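Side-chain contacts in putative non-ribosomal peptide synthetase (Actinomadura parvosata subsp. kistnae, PDB 6M7L), which probably serves as a condensation-type domain of a non-ribosomal peptide assembly line, although its active-site sequence departs from that of peptide-bond-forming relatives: residues Gln28-Met31 and Trp32-Arg36; Pro111-Leu114 and Ala115-Gly119. All blocks are in the same frame, centred on the assembly; numbering follows the deposited sequence.

In the fold
Contacts 1 and 2 come in series along the chain, and each is a local contact between successive turns, on helix 26-34 and the residues just after it for contact 1 and on helix 110-119 for contact 2. Their centres are 22 Å apart and their nearest atoms about 9 Å apart. What they share is the sheet that includes strands 100-102, 130-136, 141-149 and 45-53. Contact 1 reaches it through His149 on strand 141-149, and contact 2 packs on 130-136, 141-149 and 45-53. Both thus belong to the same part of the condensation-domain fold, and both repeat one pattern, an arginine guanidinium laid against a leucine four residues away.

Contact 1 (Gln28-Met31 and Trp32-Arg36); sequences QRRM and WLLSR
Arg29 meets Leu33, and Arg30 meets Leu34, because both arginines turn CG to the far side from their own backbone N, beside the carbonyl carbon, while both leucines keep CG beside the backbone N. For Arg29 this first torsion (chi1 171°) is followed by a bend at chi2 (65°), which brings a chain that starts out pointing away back to the next turn. Its NE comes to 3.6 Å from Leu33 CD1, and Leu33 CD2 stands 4.0 Å above the guanidinium plane, over the centre of the group. Arg30 instead stays extended from CG to NE. Here Leu34 CD1 covers the guanidinium off-centre, nearer its rim, with Arg30 NH1 3.4 Å away. Both pairs are therefore methyl-on-face packing. Arg30 keeps its N-H groups for other partners, NH1 for a salt bridge with Glu407.

Backbone bonds set this spacing of four. Leu33 N donates to Arg29 O at 3.2 Å, and Leu34 N to Arg30 O at 3.0 Å with an almost straight N-H (177°). At Ser35 the series becomes weak: its N makes weak bonds to Met31 O and Trp32 O. The Ser35 side chain turns back there, and its OG donates to Trp32 O at 2.7 Å.

Gln28 and Trp32, joined by their backbones, spend their polar ends outside this helix, Gln28 OE1 on Thr25 N and Trp32 NE1 on Phe79 O, while Met31 and Ser35 rest on His149 of strand 141-149. In the run from Gln28 to Leu34, the positions of Gln28, Arg30, Met31, Trp32 and Leu34 match the first conserved core motif of condensation domains, carried on the short helix near the start of the fold.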
# COMPACT_ATOMS: atom_id res chain seq x y z
N GLN A 28 23.86 -10.99 -7.90
CA GLN A 28 23.63 -11.56 -9.23
C GLN A 28 24.66 -12.63 -9.55
O GLN A 28 24.33 -13.66 -10.15
CB GLN A 28 23.67 -10.46 -10.28
CG GLN A 28 22.47 -9.55 -10.28
CD GLN A 28 22.54 -8.52 -11.38
OE1 GLN A 28 23.57 -7.86 -11.56
NE2 GLN A 28 21.46 -8.38 -12.14
N ARG A 29 25.92 -12.40 -9.17
CA ARG A 29 26.97 -13.39 -9.39
C ARG A 29 26.61 -14.72 -8.73
O ARG A 29 26.70 -15.78 -9.36
CB ARG A 29 28.30 -12.86 -8.87
CG ARG A 29 29.43 -13.87 -8.84
CD ARG A 29 29.83 -14.32 -10.23
NE ARG A 29 30.89 -15.32 -10.17
CZ ARG A 29 31.37 -15.97 -11.23
NH1 ARG A 29 30.89 -15.74 -12.44
NH2 ARG A 29 32.34 -16.86 -11.06
N ARG A 30 26.19 -14.67 -7.47
CA ARG A 30 25.83 -15.90 -6.78
C ARG A 30 24.56 -16.51 -7.35
O ARG A 30 24.47 -17.74 -7.51
CB ARG A 30 25.67 -15.64 -5.28
CG ARG A 30 25.53 -16.91 -4.46
CD ARG A 30 25.60 -16.63 -2.97
NE ARG A 30 25.46 -17.86 -2.20
CZ ARG A 30 24.30 -18.41 -1.88
NH1 ARG A 30 23.17 -17.82 -2.24
NH2 ARG A 30 24.26 -19.54 -1.18
N MET A 31 23.57 -15.68 -7.69
CA MET A 31 22.33 -16.19 -8.25
C MET A 31 22.57 -16.86 -9.59
O MET A 31 21.97 -17.91 -9.89
CB MET A 31 21.30 -15.07 -8.39
CG MET A 31 20.81 -14.50 -7.07
SD MET A 31 20.19 -15.78 -5.97
CE MET A 31 19.03 -16.59 -7.07
N TRP A 32 23.44 -16.28 -10.42
CA TRP A 32 23.74 -16.88 -11.72
C TRP A 32 24.37 -18.26 -11.54
O TRP A 32 23.99 -19.23 -12.21
CB TRP A 32 24.66 -15.96 -12.52
CG TRP A 32 24.84 -16.39 -13.94
CD1 TRP A 32 24.09 -16.01 -15.02
CD2 TRP A 32 25.84 -17.29 -14.45
NE1 TRP A 32 24.56 -16.61 -16.16
CE2 TRP A 32 25.63 -17.40 -15.84
CE3 TRP A 32 26.88 -18.01 -13.86
CZ2 TRP A 32 26.43 -18.21 -16.65
CZ3 TRP A 32 27.67 -18.81 -14.67
CH2 TRP A 32 27.44 -18.90 -16.05
N LEU A 33 25.35 -18.36 -10.63
CA LEU A 33 26.03 -19.63 -10.40
C LEU A 33 25.05 -20.70 -9.93
O LEU A 33 24.99 -21.80 -10.50
CB LEU A 33 27.16 -19.44 -9.39
CG LEU A 33 28.35 -18.61 -9.90
CD1 LEU A 33 29.30 -18.28 -8.77
CD2 LEU A 33 29.07 -19.35 -11.02
N LEU A 34 24.26 -20.40 -8.89
CA LEU A 34 23.30 -21.36 -8.38
C LEU A 34 22.19 -21.68 -9.37
O LEU A 34 21.46 -22.65 -9.16
CB LEU A 34 22.70 -20.87 -7.07
CG LEU A 34 23.66 -20.56 -5.93
CD1 LEU A 34 22.89 -20.16 -4.68
CD2 LEU A 34 24.58 -21.74 -5.65
N SER A 35 22.03 -20.88 -10.42
CA SER A 35 21.03 -21.18 -11.44
C SER A 35 21.45 -22.32 -12.36
O SER A 35 20.61 -22.84 -13.10
CB SER A 35 20.74 -19.93 -12.29
OG SER A 35 21.60 -19.86 -13.41
N ARG A 36 22.72 -22.71 -12.33
CA ARG A 36 23.22 -23.79 -13.18
C ARG A 36 23.31 -25.08 -12.37
O ARG A 36 24.39 -25.58 -12.06
CB ARG A 36 24.57 -23.41 -13.78
CG ARG A 36 24.76 -21.92 -14.05
CD ARG A 36 23.86 -21.43 -15.17
NE ARG A 36 24.19 -22.04 -16.46
CZ ARG A 36 23.44 -21.91 -17.56
NH1 ARG A 36 23.81 -22.50 -18.68
NH2 ARG A 36 22.33 -21.19 -17.52

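Contact 2 (Pro111-Leu114 and Ala115-Gly119); sequences PGLL and ADRAG
Leu113 and Arg117 run alongside each other in the same direction, and the touch is van der Waals, a methyl on the face of a charged group: Leu113 CD2 sits off-centre, 3.7 Å from Arg117 NH2. The bend at chi2 (-60°) folds the arginine back along Leu113, so that NH2 and NH1 come to CD2.

Arg117 NH2 also makes a salt bridge of 2.6 Å to Asp116 OD2, met nearly end-on and somewhat out of the guanidinium plane (16°), but the N-H is bent. Arg117 NH1 forms a salt bridge with Glu101, so the guanidinium probably balances two acids; Arg120, itself positive, lies close to it and makes a long, weak ion pair with Asp116.

In the backbone, Arg117 N donates to Leu113 O at 2.8 Å, and Asp116 N and Ala118 N repeat the step.

A methionine in place of Arg117 would probably leave Glu101 without its salt-bridge mate and Asp116 with no more than its weak pair to Arg120, and take the flat guanidinium from the Leu113 methyl.

Leu113, Leu114 and Arg117 touch Phe135 on strand 130-136, which fits helix 110-119 as the connection of a beta-alpha-beta crossover between parallel strands 100-102 and 130-136.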
# COMPACT_ATOMS: atom_id res chain seq x y z
N PRO A 111 -3.07 -26.09 -8.63
CA PRO A 111 -1.95 -26.27 -7.69
C PRO A 111 -0.71 -26.88 -8.34
O PRO A 111 0.40 -26.37 -8.14
CB PRO A 111 -2.55 -27.19 -6.62
CG PRO A 111 -3.97 -26.82 -6.59
CD PRO A 111 -4.34 -26.53 -8.02
N GLY A 112 -0.87 -27.95 -9.11
CA GLY A 112 0.29 -28.59 -9.72
C GLY A 112 0.92 -27.73 -10.80
O GLY A 112 2.15 -27.66 -10.91
N LEU A 113 0.10 -27.07 -11.61
CA LEU A 113 0.63 -26.23 -12.68
C LEU A 113 1.42 -25.06 -12.12
O LEU A 113 2.52 -24.75 -12.60
CB LEU A 113 -0.51 -25.74 -13.57
CG LEU A 113 -1.09 -26.81 -14.49
CD1 LEU A 113 -2.41 -26.36 -15.08
CD2 LEU A 113 -0.09 -27.12 -15.58
N LEU A 114 0.88 -24.39 -11.10
CA LEU A 114 1.57 -23.24 -10.52
C LEU A 114 2.92 -23.65 -9.93
O LEU A 114 3.92 -22.95 -10.12
CB LEU A 114 0.70 -22.59 -9.45
CG LEU A 114 -0.54 -21.84 -9.93
CD1 LEU A 114 -1.42 -21.46 -8.75
CD2 LEU A 114 -0.15 -20.61 -10.73
N ALA A 115 2.96 -24.78 -9.22
CA ALA A 115 4.22 -25.24 -8.64
C ALA A 115 5.23 -25.60 -9.73
O ALA A 115 6.40 -25.22 -9.64
CB ALA A 115 3.97 -26.43 -7.72
N ASP A 116 4.78 -26.33 -10.76
CA ASP A 116 5.68 -26.72 -11.83
C ASP A 116 6.22 -25.50 -12.57
O ASP A 116 7.43 -25.38 -12.79
CB ASP A 116 4.97 -27.66 -12.80
CG ASP A 116 5.74 -27.86 -14.09
OD1 ASP A 116 6.75 -28.59 -14.07
OD2 ASP A 116 5.34 -27.27 -15.12
N ARG A 117 5.33 -24.60 -12.98
CA ARG A 117 5.77 -23.43 -13.74
C ARG A 117 6.64 -22.50 -12.91
O ARG A 117 7.54 -21.85 -13.45
CB ARG A 117 4.56 -22.67 -14.28
CG ARG A 117 3.67 -23.47 -15.21
CD ARG A 117 4.42 -23.97 -16.44
NE ARG A 117 3.50 -24.43 -17.48
CZ ARG A 117 3.05 -25.68 -17.58
NH1 ARG A 117 2.21 -26.01 -18.56
NH2 ARG A 117 3.44 -26.60 -16.70
N ALA A 118 6.41 -22.44 -11.59
CA ALA A 118 7.25 -21.61 -10.74
C ALA A 118 8.64 -22.20 -10.57
O ALA A 118 9.61 -21.47 -10.35
CB ALA A 118 6.59 -21.41 -9.38
N GLY A 119 8.76 -23.53 -10.67
CA GLY A 119 10.03 -24.19 -10.50
C GLY A 119 10.85 -24.40 -11.75
O GLY A 119 12.04 -24.71 -11.64